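Local coordinates for protein monoacylglycerol lipase (Palaeococcus ferrophilus, PDB 6QE2) that hydrolyses monoacylglycerols to glycerol and fatty acid, probably as a serine hydrolase of the alpha/beta-hydrolase fold, at residues 13-18 with 75-80; 47-52 with 63-68; 69-74 with 98-103; 93-98 with 178-183. All coordinates share one frame; numbering follows the deposited sequence. Where two conformers were deposited one is given.

Four contacts in one alpha/beta-hydrolase show how the chemistry of an interface varies with its place in the fold. Helix 63-77 serves three of them in turn: its start faces a loop in contact 2, its middle meets the end of helix 88-99 in contact 3, and its last turn rests on strand 15-19 in contact 1. Helix 88-99 takes part again in contact 4, against helix 171-186. Contacts 2 and 4 are buried, each about 11 Å from centre to chain centre, yet contact 2 is mainly apolar whereas contact 4 is a polar network. Contacts 1 and 3, partly buried and farther out, are each bridged by a water, contact 1 resting on a CH-pi contact and contact 3 on a salt bridge.

Contact 1: residues 13-18 with 75-80; sequences RGWVVL and EELGEK
The indole of Trp-15 is touched by Leu-77 over one face and by the carboxylate of Glu-79 at its edge. CD2 of Leu-77 stands over the five-membered ring of Trp-15, 3.7 Å from its centroid and 13° off the ring normal, a CH-pi contact; its sister methyl CD1 covers the root of the side chain, 3.7 Å from Trp-15 CG. At the rim, Glu-79 OE2 comes within 3.6 Å of Trp-15 CD1, and the carboxylate stands nearly upright to the ring, the planes 80° apart. With Trp-15 CG opposite the carbonyl carbon (chi1 -76°), the indole lies across the last turn of helix 63-77. That helix lies between strands 42-46 and 82-86 in the chain, a beta-alpha-beta crossover of the alpha/beta-hydrolase fold that passes over strand 15-19. Gly-78, with positive phi, ends the helix and turns the chain toward Glu-79. No direct hydrogen bond joins the segments. Instead a water accepts from Trp-15 N and donates to Lys-80 O and, at 2.6 Å, to Glu-79 OE2. With an alanine in place of Trp-15, both Leu-77 methyls would probably lose the surface they rest on, and a gap would open under the helix end. Dispersion thus holds the ring face, while water satisfies the polar atoms beside it.

Contact 2: residues 47-52 with 63-68; sequences DWPGHG and VEEAMK
Trp-48 and Pro-49 belong to the Asp-x-x-Gly-His-Gly motif of many alpha/beta-hydrolases, here the loop that leaves strand 42-46, and they pack on the first turns of helix 63-77. The Ala-66 methyl CB sits over the six-membered ring of Trp-48 in a CH-pi contact, 3.5 Å from the centroid and 14° off the normal. It leans toward the outer rim, where Trp-48 CH2 is 3.4 Å from Ala-66 CB. The same indole touches Leu-88, within the likely nucleophile elbow, and Thr-92 farther along helix 88-99, so helix 63-77 backs a residue adjoining the probable active site. Pro-49 meets Glu-65, whose CG lies anti to the backbone N (chi1 -178°) and sends an extended chain past the proline ring in the opposite direction. Pro-49 CG is 3.6 Å from Glu-65 CD, an apolar carbon against the carboxylate, and Glu-65 OE1 finds its polar partner in Thr-61. The loop holds its own shape by a type II turn from Trp-48 to His-51, with Gly-50 at its positive-phi position. A nearly straight hydrogen bond, His-51 ND1 to Pro-49 O at 3.0 Å, runs in the imidazole plane but arrives above the carbonyl plane.

Contact 3: residues 69-74 with 98-103; sequences IIDSII and ETRPDK
Asp-71 and Ile-74, one turn apart on helix 63-77, face Arg-100 and Lys-103 where a type I turn follows the end of helix 88-99, so the contact ties two neighbouring helices of the alpha/beta-hydrolase fold. Asp-71 comes first and carries the salt bridge. Arg-100 presents the edge with NE and NH2: NE donates to Asp-71 OD1 at 3.0 Å, NH2 to Asp-71 OD2 at 2.8 Å, the latter bond nearly straight at 168°. Both oxygens are met on their syn side, although the carboxylate is turned 35° from the guanidinium plane. Asp-71 OD1 also bonds Tyr-96 OH. The chain of Arg-100 bends at chi2 (79°), and its NH1 reaches Thr-99 OG1 at 3.0 Å. A leucine in place of Arg-100 would probably leave the Asp-71 carboxylate without its ion-pair mate, with Tyr-96 still bonded to OD1. Farther round, the backbone O of Asp-71 accepts a hydrogen bond from a water, which in turn accepts from Lys-103 NZ at 2.9 Å. Ile-74 follows: its CG2 lies beside the end of the doubly bent lysine chain, 4.0 Å from Lys-103 CE and near NZ, while Ile-74 CD1 packs against the backbone O of Lys-103 at 3.8 Å.

Contact 4: residues 93-98 with 178-183; sequences VIRYAE and FDNMER
Arg-95 reaches from helix 88-99 to Asn-180 and Arg-183 of helix 171-186; the axes of the two short helical segments approach to 10.2 Å at 53°. Its CB points at the other helix, and CG meets Asn-180 OD1, the two side chains crossing at about a right angle. The chain then folds at chi2 (-72°) and again at the next bond, which brings Arg-95 CD to 3.6 Å from Asn-180 O and turns NE onto the amide. Arg-95 NE donates to Asn-180 OD1 at 2.9 Å and 165°, in the carbonyl plane and on a lone pair, with amide and guanidinium nearly coplanar. CZ lies beneath Arg-183 CB, which stands 3.7 Å above the centre of the Arg-95 guanidinium and covers that face. At the tip the two nitrogens part. Arg-95 NH1 forms a salt bridge with Glu-98 OE1 on its own helix, 2.9 Å away, and another with Glu-187. Arg-95 NH2 donates to a water at 2.9 Å. This water in turn donates to Asn-180 OD1 and accepts from Arg-183 NH1. Asn-180 is itself oriented by its ND2, which bonds Ser-176 O and Glu-64 OE2. Helix 171-186 belongs to the insertion between strands 106-110 and 195-200, where related lipases carry their cap, and its Phe-178 touches a bound lauryl dimethylamine-N-oxide. The two arginines, NH2 of Arg-95 and NH1 of Arg-183 being 4.4 Å apart, are probably tolerated because Glu-98, Glu-187 and Asp-179 offset their charges while the shared water lies between them.

Contact 1: residues 13-18 with 75-80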
loop_
_atom_site.group_PDB
_atom_site.type_symbol
_atom_site.label_atom_id
_atom_site.label_comp_id
_atom_site.label_asym_id
_atom_site.label_seq_id
_atom_site.Cartn_x
_atom_site.Cartn_y
_atom_site.Cartn_z
ATOM N N ARG A 13 18.677 4.553 11.528
ATOM C CA ARG A 13 17.629 5.572 11.636
ATOM C C ARG A 13 16.272 4.999 12.012
ATOM O O ARG A 13 15.288 5.737 12.063
ATOM C CB ARG A 13 17.476 6.293 10.316
ATOM C CG ARG A 13 18.644 7.078 9.889
ATOM C CD ARG A 13 18.186 7.986 8.783
ATOM N NE ARG A 13 19.209 8.953 8.507
ATOM C CZ ARG A 13 19.279 10.153 9.060
ATOM N NH1 ARG A 13 18.331 10.577 9.870
ATOM N NH2 ARG A 13 20.304 10.943 8.759
ATOM N N GLY A 14 16.218 3.733 12.321
ATOM C CA GLY A 14 14.959 3.091 12.621
ATOM C C GLY A 14 14.563 2.141 11.509
ATOM O O GLY A 14 15.329 1.858 10.581
ATOM N N TRP A 15 13.319 1.676 11.594
ATOM C CA TRP A 15 12.777 0.680 10.688
ATOM C C TRP A 15 11.683 1.273 9.813
ATOM O O TRP A 15 10.932 2.156 10.235
ATOM C CB TRP A 15 12.192 -0.504 11.456
ATOM C CG TRP A 15 13.232 -1.417 12.007
ATOM C CD1 TRP A 15 13.727 -1.425 13.273
ATOM C CD2 TRP A 15 13.914 -2.452 11.296
ATOM N NE1 TRP A 15 14.675 -2.413 13.404
ATOM C CE2 TRP A 15 14.809 -3.058 12.202
ATOM C CE3 TRP A 15 13.850 -2.934 9.985
ATOM C CZ2 TRP A 15 15.636 -4.113 11.837
ATOM C CZ3 TRP A 15 14.672 -3.982 9.623
ATOM C CH2 TRP A 15 15.559 -4.558 10.546
ATOM N N VAL A 16 11.554 0.719 8.619
ATOM C CA VAL A 16 10.471 1.064 7.724
ATOM C C VAL A 16 9.842 -0.270 7.351
ATOM O O VAL A 16 10.526 -1.160 6.885
ATOM C CB VAL A 16 10.918 1.773 6.443
ATOM C CG1 VAL A 16 9.723 1.988 5.539
ATOM C CG2 VAL A 16 11.550 3.105 6.758
ATOM N N VAL A 17 8.552 -0.411 7.608
ATOM C CA VAL A 17 7.835 -1.626 7.265
ATOM C C VAL A 17 7.186 -1.397 5.915
ATOM O O VAL A 17 6.460 -0.443 5.736
ATOM C CB VAL A 17 6.757 -1.983 8.294
ATOM C CG1 VAL A 17 5.997 -3.211 7.842
ATOM C CG2 VAL A 17 7.379 -2.225 9.654
ATOM N N LEU A 18 7.468 -2.286 4.978
ATOM C CA LEU A 18 6.950 -2.184 3.629
ATOM C C LEU A 18 5.720 -3.051 3.430
ATOM O O LEU A 18 5.754 -4.237 3.681
ATOM C CB LEU A 18 8.027 -2.591 2.633
ATOM C CG LEU A 18 7.550 -2.765 1.198
ATOM C CD1 LEU A 18 7.551 -1.423 0.502
ATOM C CD2 LEU A 18 8.423 -3.748 0.452
ATOM N N GLU A 75 5.860 -5.969 17.260
ATOM C CA GLU A 75 6.240 -6.716 18.462
ATOM C C GLU A 75 7.633 -7.320 18.322
ATOM O O GLU A 75 8.427 -7.302 19.272
ATOM C CB GLU A 75 5.234 -7.836 18.737
ATOM C CG GLU A 75 5.524 -8.587 20.047
ATOM C CD GLU A 75 4.501 -9.658 20.385
ATOM O OE1 GLU A 75 3.301 -9.351 20.544
ATOM O OE2 GLU A 75 4.923 -10.827 20.526
ATOM N N GLU A 76 7.944 -7.868 17.143
ATOM C CA GLU A 76 9.259 -8.456 16.907
ATOM C C GLU A 76 10.362 -7.408 16.972
ATOM O O GLU A 76 11.436 -7.655 17.535
ATOM C CB GLU A 76 9.277 -9.149 15.546
ATOM C CG GLU A 76 10.641 -9.691 15.137
ATOM C CD GLU A 76 10.650 -10.210 13.713
ATOM O OE1 GLU A 76 9.553 -10.345 13.125
ATOM O OE2 GLU A 76 11.747 -10.486 13.182
ATOM N N LEU A 77 10.117 -6.231 16.390
ATOM C CA LEU A 77 11.146 -5.201 16.339
ATOM C C LEU A 77 11.380 -4.554 17.694
ATOM O O LEU A 77 12.496 -4.095 17.972
ATOM C CB LEU A 77 10.766 -4.126 15.317
ATOM C CG LEU A 77 10.737 -4.578 13.857
ATOM C CD1 LEU A 77 10.280 -3.448 12.935
ATOM C CD2 LEU A 77 12.084 -5.133 13.434
ATOM N N GLY A 78 10.345 -4.469 18.517
ATOM C CA GLY A 78 10.490 -3.880 19.835
ATOM C C GLY A 78 10.575 -2.368 19.821
ATOM O O GLY A 78 10.914 -1.749 20.824
ATOM N N GLU A 79 10.220 -1.729 18.681
ATOM C CA GLU A 79 10.278 -0.278 18.591
ATOM C C GLU A 79 9.269 0.170 17.549
ATOM O O GLU A 79 8.752 -0.657 16.795
ATOM C CB GLU A 79 11.692 0.197 18.252
ATOM C CG GLU A 79 12.184 -0.275 16.928
ATOM C CD GLU A 79 13.615 0.189 16.672
ATOM O OE1 GLU A 79 14.533 -0.371 17.294
ATOM O OE2 GLU A 79 13.819 1.132 15.839
ATOM N N LYS A 80 8.974 1.486 17.559
ATOM C CA LYS A 80 7.982 2.083 16.646
ATOM C C LYS A 80 8.608 2.244 15.270
ATOM O O LYS A 80 9.654 2.904 15.156
ATOM C CB LYS A 80 7.509 3.443 17.173
ATOM C CG LYS A 80 6.704 3.333 18.454
ATOM C CD LYS A 80 6.277 4.660 19.046
ATOM C CE LYS A 80 5.486 4.402 20.337
ATOM N NZ LYS A 80 4.708 5.574 20.788
HETATM O O HOH W 1 12.031 2.165 14.199
#

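Contact 2: residues 47-52 with 63-68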
loop_
_atom_site.group_PDB
_atom_site.type_symbol
_atom_site.label_atom_id
_atom_site.label_comp_id
_atom_site.label_asym_id
_atom_site.label_seq_id
_atom_site.Cartn_x
_atom_site.Cartn_y
_atom_site.Cartn_z
ATOM N N ASP A 47 5.499 -10.618 2.357
ATOM C CA ASP A 47 4.489 -10.834 1.334
ATOM C C ASP A 47 3.184 -11.206 2.019
ATOM O O ASP A 47 3.167 -12.058 2.913
ATOM C CB ASP A 47 4.929 -11.916 0.344
ATOM C CG ASP A 47 6.029 -11.436 -0.596
ATOM O OD1 ASP A 47 6.383 -10.239 -0.539
ATOM O OD2 ASP A 47 6.540 -12.245 -1.400
ATOM N N TRP A 48 2.103 -10.517 1.644
ATOM C CA TRP A 48 0.787 -10.801 2.198
ATOM C C TRP A 48 0.426 -12.270 2.029
ATOM O O TRP A 48 0.900 -12.922 1.089
ATOM C CB TRP A 48 -0.295 -9.989 1.495
ATOM C CG TRP A 48 -0.373 -8.516 1.748
ATOM C CD1 TRP A 48 0.629 -7.592 1.625
ATOM C CD2 TRP A 48 -1.560 -7.778 2.061
ATOM N NE1 TRP A 48 0.142 -6.331 1.878
ATOM C CE2 TRP A 48 -1.201 -6.417 2.144
ATOM C CE3 TRP A 48 -2.894 -8.138 2.287
ATOM C CZ2 TRP A 48 -2.125 -5.416 2.451
ATOM C CZ3 TRP A 48 -3.812 -7.142 2.586
ATOM C CH2 TRP A 48 -3.422 -5.797 2.670
ATOM N N PRO A 49 -0.440 -12.806 2.884
ATOM C CA PRO A 49 -1.034 -14.117 2.604
ATOM C C PRO A 49 -1.639 -14.126 1.207
ATOM O O PRO A 49 -2.225 -13.136 0.762
ATOM C CB PRO A 49 -2.109 -14.255 3.687
ATOM C CG PRO A 49 -1.658 -13.350 4.797
ATOM C CD PRO A 49 -0.944 -12.208 4.131
ATOM N N GLY A 50 -1.457 -15.238 0.498
ATOM C CA GLY A 50 -1.993 -15.325 -0.849
ATOM C C GLY A 50 -1.277 -14.469 -1.862
ATOM O O GLY A 50 -1.838 -14.170 -2.921
ATOM N N HIS A 51 -0.048 -14.050 -1.562
ATOM C CA HIS A 51 0.717 -13.172 -2.431
ATOM C C HIS A 51 2.178 -13.583 -2.408
ATOM O O HIS A 51 2.672 -14.099 -1.403
ATOM C CB HIS A 51 0.620 -11.706 -1.995
ATOM C CG HIS A 51 -0.703 -11.073 -2.292
ATOM N ND1 HIS A 51 -1.821 -11.285 -1.517
ATOM C CD2 HIS A 51 -1.080 -10.230 -3.280
ATOM C CE1 HIS A 51 -2.835 -10.604 -2.017
ATOM N NE2 HIS A 51 -2.411 -9.951 -3.086
ATOM N N GLY A 52 2.855 -13.341 -3.529
ATOM C CA GLY A 52 4.304 -13.484 -3.592
ATOM C C GLY A 52 4.788 -14.837 -3.121
ATOM O O GLY A 52 4.266 -15.888 -3.518
ATOM N N VAL A 63 -7.527 -6.745 4.770
ATOM C CA VAL A 63 -6.788 -5.616 5.301
ATOM C C VAL A 63 -6.547 -5.830 6.792
ATOM O O VAL A 63 -5.495 -5.519 7.307
ATOM C CB VAL A 63 -7.541 -4.297 5.098
ATOM C CG1 VAL A 63 -6.865 -3.190 5.879
ATOM C CG2 VAL A 63 -7.621 -3.955 3.622
ATOM N N GLU A 64 -7.548 -6.363 7.475
ATOM C CA GLU A 64 -7.456 -6.682 8.885
ATOM C C GLU A 64 -6.353 -7.713 9.145
ATOM O O GLU A 64 -5.639 -7.622 10.115
ATOM C CB GLU A 64 -8.806 -7.183 9.383
ATOM C CG GLU A 64 -9.883 -6.115 9.377
ATOM C CD GLU A 64 -10.571 -5.932 8.039
ATOM O OE1 GLU A 64 -10.264 -6.647 7.088
ATOM O OE2 GLU A 64 -11.436 -5.061 7.943
ATOM N N GLU A 65 -6.219 -8.698 8.266
ATOM C CA GLU A 65 -5.173 -9.687 8.420
ATOM C C GLU A 65 -3.801 -9.020 8.297
ATOM O O GLU A 65 -2.918 -9.268 9.093
ATOM C CB GLU A 65 -5.329 -10.802 7.398
ATOM C CG GLU A 65 -4.302 -11.900 7.536
ATOM C CD GLU A 65 -4.696 -13.169 6.812
ATOM O OE1 GLU A 65 -5.371 -13.082 5.776
ATOM O OE2 GLU A 65 -4.314 -14.254 7.289
ATOM N N ALA A 66 -3.641 -8.160 7.300
ATOM C CA ALA A 66 -2.386 -7.451 7.108
ATOM C C ALA A 66 -2.031 -6.585 8.316
ATOM O O ALA A 66 -0.884 -6.522 8.712
ATOM C CB ALA A 66 -2.427 -6.611 5.851
ATOM N N MET A 67 -3.020 -5.931 8.913
ATOM C CA MET A 67 -2.758 -5.103 10.088
ATOM C C MET A 67 -2.285 -5.948 11.269
ATOM O O MET A 67 -1.462 -5.508 12.037
ATOM C CB MET A 67 -3.959 -4.246 10.451
ATOM C CG MET A 67 -4.300 -3.226 9.388
ATOM S SD MET A 67 -5.363 -1.921 9.996
ATOM C CE MET A 67 -6.933 -2.758 10.124
ATOM N N LYS A 68 -2.799 -7.167 11.403
ATOM C CA LYS A 68 -2.346 -8.067 12.453
ATOM C C LYS A 68 -0.905 -8.507 12.177
ATOM O O LYS A 68 -0.138 -8.707 13.095
ATOM C CB LYS A 68 -3.273 -9.269 12.590
ATOM C CG LYS A 68 -4.545 -8.937 13.339
ATOM C CD LYS A 68 -5.469 -10.129 13.461
ATOM C CE LYS A 68 -6.758 -9.738 14.165
ATOM N NZ LYS A 68 -7.688 -9.011 13.260
#

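Contact 3: residues 69-74 with 98-103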
loop_
_atom_site.group_PDB
_atom_site.type_symbol
_atom_site.label_atom_id
_atom_site.label_comp_id
_atom_site.label_asym_id
_atom_site.label_seq_id
_atom_site.Cartn_x
_atom_site.Cartn_y
_atom_site.Cartn_z
ATOM N N ILE A 69 -0.549 -8.657 10.907
ATOM C CA ILE A 69 0.814 -8.999 10.531
ATOM C C ILE A 69 1.725 -7.843 10.950
ATOM O O ILE A 69 2.775 -8.051 11.522
ATOM C CB ILE A 69 0.939 -9.281 9.028
ATOM C CG1 ILE A 69 0.292 -10.623 8.693
ATOM C CG2 ILE A 69 2.392 -9.287 8.590
ATOM C CD1 ILE A 69 0.001 -10.809 7.225
ATOM N N ILE A 70 1.283 -6.616 10.706
ATOM C CA ILE A 70 2.051 -5.441 11.103
ATOM C C ILE A 70 2.214 -5.403 12.626
ATOM O O ILE A 70 3.271 -5.074 13.121
ATOM C CB ILE A 70 1.432 -4.136 10.584
ATOM C CG1 ILE A 70 1.453 -4.107 9.057
ATOM C CG2 ILE A 70 2.168 -2.935 11.144
ATOM C CD1 ILE A 70 0.559 -3.049 8.462
ATOM N N ASP A 71 1.164 -5.759 13.361
ATOM C CA ASP A 71 1.221 -5.837 14.815
ATOM C C ASP A 71 2.369 -6.752 15.222
ATOM O O ASP A 71 3.176 -6.406 16.057
ATOM C CB ASP A 71 -0.063 -6.439 15.379
ATOM C CG ASP A 71 -1.202 -5.460 15.447
ATOM O OD1 ASP A 71 -0.977 -4.244 15.425
ATOM O OD2 ASP A 71 -2.344 -5.928 15.542
ATOM N N SER A 72 2.405 -7.937 14.629
ATOM C CA SER A 72 3.438 -8.919 14.893
ATOM C C SER A 72 4.833 -8.403 14.563
ATOM O O SER A 72 5.771 -8.676 15.284
ATOM C CB SER A 72 3.156 -10.217 14.130
ATOM O OG SER A 72 3.621 -10.166 12.803
ATOM N N ILE A 73 4.964 -7.660 13.471
ATOM C CA ILE A 73 6.269 -7.123 13.105
ATOM C C ILE A 73 6.728 -6.091 14.126
ATOM O O ILE A 73 7.903 -6.061 14.509
ATOM C CB ILE A 73 6.214 -6.533 11.683
ATOM C CG1 ILE A 73 5.982 -7.644 10.653
ATOM C CG2 ILE A 73 7.493 -5.759 11.372
ATOM C CD1 ILE A 73 5.673 -7.120 9.255
ATOM N N ILE A 74 5.818 -5.221 14.575
ATOM C CA ILE A 74 6.189 -4.220 15.573
ATOM C C ILE A 74 6.561 -4.893 16.895
ATOM O O ILE A 74 7.495 -4.462 17.583
ATOM C CB ILE A 74 5.061 -3.185 15.736
ATOM C CG1 ILE A 74 4.926 -2.356 14.456
ATOM C CG2 ILE A 74 5.319 -2.263 16.920
ATOM C CD1 ILE A 74 3.776 -1.378 14.482
ATOM N N GLU A 98 -4.633 4.679 11.869
ATOM C CA GLU A 98 -5.884 5.066 12.506
ATOM C C GLU A 98 -6.229 4.166 13.685
ATOM O O GLU A 98 -6.738 4.645 14.704
ATOM C CB GLU A 98 -7.006 5.040 11.473
ATOM C CG GLU A 98 -6.926 6.218 10.535
ATOM C CD GLU A 98 -7.845 6.118 9.346
ATOM O OE1 GLU A 98 -8.465 5.057 9.137
ATOM O OE2 GLU A 98 -7.945 7.120 8.613
ATOM N N THR A 99 -5.958 2.866 13.572
ATOM C CA THR A 99 -6.394 1.904 14.579
ATOM C C THR A 99 -5.319 1.534 15.595
ATOM O O THR A 99 -5.659 1.021 16.666
ATOM C CB THR A 99 -6.900 0.631 13.899
ATOM O OG1 THR A 99 -5.860 0.091 13.083
ATOM C CG2 THR A 99 -8.122 0.940 13.026
ATOM N N ARG A 100 -4.043 1.753 15.278
ATOM C CA ARG A 100 -2.936 1.638 16.230
ATOM C C ARG A 100 -2.168 2.959 16.248
ATOM O O ARG A 100 -0.974 2.997 15.927
ATOM C CB ARG A 100 -2.007 0.483 15.861
ATOM C CG ARG A 100 -2.572 -0.921 16.063
ATOM C CD ARG A 100 -3.524 -1.357 14.932
ATOM N NE ARG A 100 -3.603 -2.817 14.821
ATOM C CZ ARG A 100 -4.586 -3.476 14.207
ATOM N NH1 ARG A 100 -5.589 -2.813 13.639
ATOM N NH2 ARG A 100 -4.567 -4.807 14.158
ATOM N N PRO A 101 -2.824 4.062 16.631
ATOM C CA PRO A 101 -2.262 5.392 16.332
ATOM C C PRO A 101 -0.935 5.677 17.001
ATOM O O PRO A 101 -0.146 6.468 16.465
ATOM C CB PRO A 101 -3.348 6.360 16.830
ATOM C CG PRO A 101 -4.551 5.532 17.092
ATOM C CD PRO A 101 -4.093 4.152 17.375
ATOM N N ASP A 102 -0.702 5.114 18.173
ATOM C CA ASP A 102 0.513 5.404 18.916
ATOM C C ASP A 102 1.660 4.430 18.706
ATOM O O ASP A 102 2.676 4.541 19.362
ATOM C CB ASP A 102 0.193 5.489 20.413
ATOM C CG ASP A 102 -0.895 6.501 20.725
ATOM O OD1 ASP A 102 -0.880 7.593 20.144
ATOM O OD2 ASP A 102 -1.763 6.208 21.559
ATOM N N LYS A 103 1.502 3.497 17.777
ATOM C CA LYS A 103 2.517 2.482 17.532
ATOM C C LYS A 103 3.524 2.735 16.406
ATOM O O LYS A 103 4.423 1.938 16.206
ATOM C CB LYS A 103 1.837 1.132 17.304
ATOM C CG LYS A 103 1.158 0.575 18.534
ATOM C CD LYS A 103 0.499 -0.764 18.249
ATOM C CE LYS A 103 1.511 -1.877 18.045
ATOM N NZ LYS A 103 2.288 -2.131 19.290
HETATM O O HOH W 2 2.386 -4.858 18.304
#

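Contact 4: residues 93-98 with 178-183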
loop_
_atom_site.group_PDB
_atom_site.type_symbol
_atom_site.label_atom_id
_atom_site.label_comp_id
_atom_site.label_asym_id
_atom_site.label_seq_id
_atom_site.Cartn_x
_atom_site.Cartn_y
_atom_site.Cartn_z
ATOM N N VAL A 93 -1.796 0.857 5.483
ATOM C CA VAL A 93 -0.975 1.586 6.447
ATOM C C VAL A 93 -1.726 2.798 6.995
ATOM O O VAL A 93 -1.535 3.181 8.155
ATOM C CB VAL A 93 0.388 1.968 5.831
ATOM C CG1 VAL A 93 1.164 0.712 5.494
ATOM C CG2 VAL A 93 0.222 2.839 4.587
ATOM N N ILE A 94 -2.614 3.397 6.202
ATOM C CA ILE A 94 -3.469 4.452 6.731
ATOM C C ILE A 94 -4.407 3.890 7.796
ATOM O O ILE A 94 -4.583 4.479 8.868
ATOM C CB ILE A 94 -4.239 5.131 5.584
ATOM C CG1 ILE A 94 -3.262 5.941 4.728
ATOM C CG2 ILE A 94 -5.352 6.017 6.133
ATOM C CD1 ILE A 94 -3.819 6.372 3.392
ATOM N N ARG A 95 -5.023 2.735 7.524
ATOM C CA ARG A 95 -5.893 2.121 8.522
ATOM C C ARG A 95 -5.115 1.720 9.767
ATOM O O ARG A 95 -5.641 1.805 10.882
ATOM C CB ARG A 95 -6.615 0.915 7.929
ATOM C CG ARG A 95 -7.648 1.281 6.867
ATOM C CD ARG A 95 -8.898 1.949 7.469
ATOM N NE ARG A 95 -9.581 1.060 8.410
ATOM C CZ ARG A 95 -9.973 1.413 9.631
ATOM N NH1 ARG A 95 -9.776 2.653 10.065
ATOM N NH2 ARG A 95 -10.581 0.529 10.417
ATOM N N TYR A 96 -3.859 1.300 9.600
ATOM C CA TYR A 96 -3.039 0.993 10.764
ATOM C C TYR A 96 -2.761 2.251 11.579
ATOM O O TYR A 96 -2.851 2.230 12.813
ATOM C CB TYR A 96 -1.734 0.329 10.337
ATOM C CG TYR A 96 -1.078 -0.387 11.496
ATOM C CD1 TYR A 96 -1.384 -1.713 11.775
ATOM C CD2 TYR A 96 -0.195 0.275 12.341
ATOM C CE1 TYR A 96 -0.814 -2.373 12.848
ATOM C CE2 TYR A 96 0.390 -0.386 13.417
ATOM C CZ TYR A 96 0.070 -1.705 13.665
ATOM O OH TYR A 96 0.635 -2.368 14.733
ATOM N N ALA A 97 -2.435 3.359 10.904
ATOM C CA ALA A 97 -2.206 4.618 11.601
ATOM C C ALA A 97 -3.452 5.109 12.319
ATOM O O ALA A 97 -3.343 5.856 13.298
ATOM C CB ALA A 97 -1.708 5.679 10.615
ATOM N N GLU A 98 -4.633 4.679 11.869
ATOM C CA GLU A 98 -5.884 5.066 12.506
ATOM C C GLU A 98 -6.229 4.166 13.685
ATOM O O GLU A 98 -6.738 4.645 14.704
ATOM C CB GLU A 98 -7.006 5.040 11.473
ATOM C CG GLU A 98 -6.926 6.218 10.535
ATOM C CD GLU A 98 -7.845 6.118 9.346
ATOM O OE1 GLU A 98 -8.465 5.057 9.137
ATOM O OE2 GLU A 98 -7.945 7.120 8.613
ATOM N N PHE A 178 -13.318 -2.487 0.175
ATOM C CA PHE A 178 -14.285 -1.395 0.063
ATOM C C PHE A 178 -14.731 -0.913 1.430
ATOM O O PHE A 178 -14.955 0.284 1.626
ATOM C CB PHE A 178 -15.482 -1.851 -0.797
ATOM C CG PHE A 178 -15.078 -2.089 -2.217
ATOM C CD1 PHE A 178 -14.517 -1.045 -2.966
ATOM C CD2 PHE A 178 -15.213 -3.349 -2.773
ATOM C CE1 PHE A 178 -14.083 -1.256 -4.290
ATOM C CE2 PHE A 178 -14.793 -3.580 -4.077
ATOM C CZ PHE A 178 -14.210 -2.559 -4.831
ATOM N N ASP A 179 -14.860 -1.840 2.383
ATOM C CA ASP A 179 -15.188 -1.442 3.742
ATOM C C ASP A 179 -14.088 -0.570 4.332
ATOM O O ASP A 179 -14.373 0.440 4.974
ATOM C CB ASP A 179 -15.390 -2.663 4.628
ATOM C CG ASP A 179 -15.745 -2.292 6.065
ATOM O OD1 ASP A 179 -16.727 -1.552 6.285
ATOM O OD2 ASP A 179 -15.062 -2.766 6.989
ATOM N N ASN A 180 -12.831 -0.975 4.159
ATOM C CA ASN A 180 -11.774 -0.166 4.756
ATOM C C ASN A 180 -11.563 1.162 4.017
ATOM O O ASN A 180 -11.103 2.132 4.639
ATOM C CB ASN A 180 -10.495 -0.978 4.862
ATOM C CG ASN A 180 -10.545 -1.866 6.020
ATOM O OD1 ASN A 180 -10.319 -1.424 7.167
ATOM N ND2 ASN A 180 -10.865 -3.146 5.767
ATOM N N MET A 181 -11.882 1.244 2.723
ATOM C CA MET A 181 -11.828 2.539 2.040
ATOM C C MET A 181 -12.737 3.549 2.729
ATOM O O MET A 181 -12.346 4.696 2.979
ATOM C CB MET A 181 -12.222 2.354 0.578
ATOM C CG MET A 181 -12.297 3.622 -0.182
ATOM S SD MET A 181 -12.796 3.305 -1.893
ATOM C CE MET A 181 -11.356 2.341 -2.402
ATOM N N GLU A 182 -13.974 3.137 3.042
ATOM C CA GLU A 182 -14.893 4.005 3.766
ATOM C C GLU A 182 -14.355 4.372 5.144
ATOM O O GLU A 182 -14.386 5.545 5.543
ATOM C CB GLU A 182 -16.240 3.304 3.907
ATOM C CG GLU A 182 -17.005 3.220 2.603
ATOM C CD GLU A 182 -18.431 2.746 2.824
ATOM O OE1 GLU A 182 -19.352 3.282 2.164
ATOM O OE2 GLU A 182 -18.630 1.842 3.668
ATOM N N ARG A 183 -13.875 3.370 5.893
ATOM C CA ARG A 183 -13.440 3.633 7.256
ATOM C C ARG A 183 -12.211 4.531 7.269
ATOM O O ARG A 183 -12.014 5.284 8.231
ATOM C CB ARG A 183 -13.151 2.334 7.985
ATOM C CG ARG A 183 -14.413 1.518 8.172
ATOM C CD ARG A 183 -14.000 0.274 8.936
ATOM N NE ARG A 183 -15.137 -0.603 9.166
ATOM C CZ ARG A 183 -15.029 -1.865 9.574
ATOM N NH1 ARG A 183 -13.828 -2.419 9.764
ATOM N NH2 ARG A 183 -16.128 -2.590 9.756
HETATM O O HOH W 3 -10.817 -2.277 9.733
#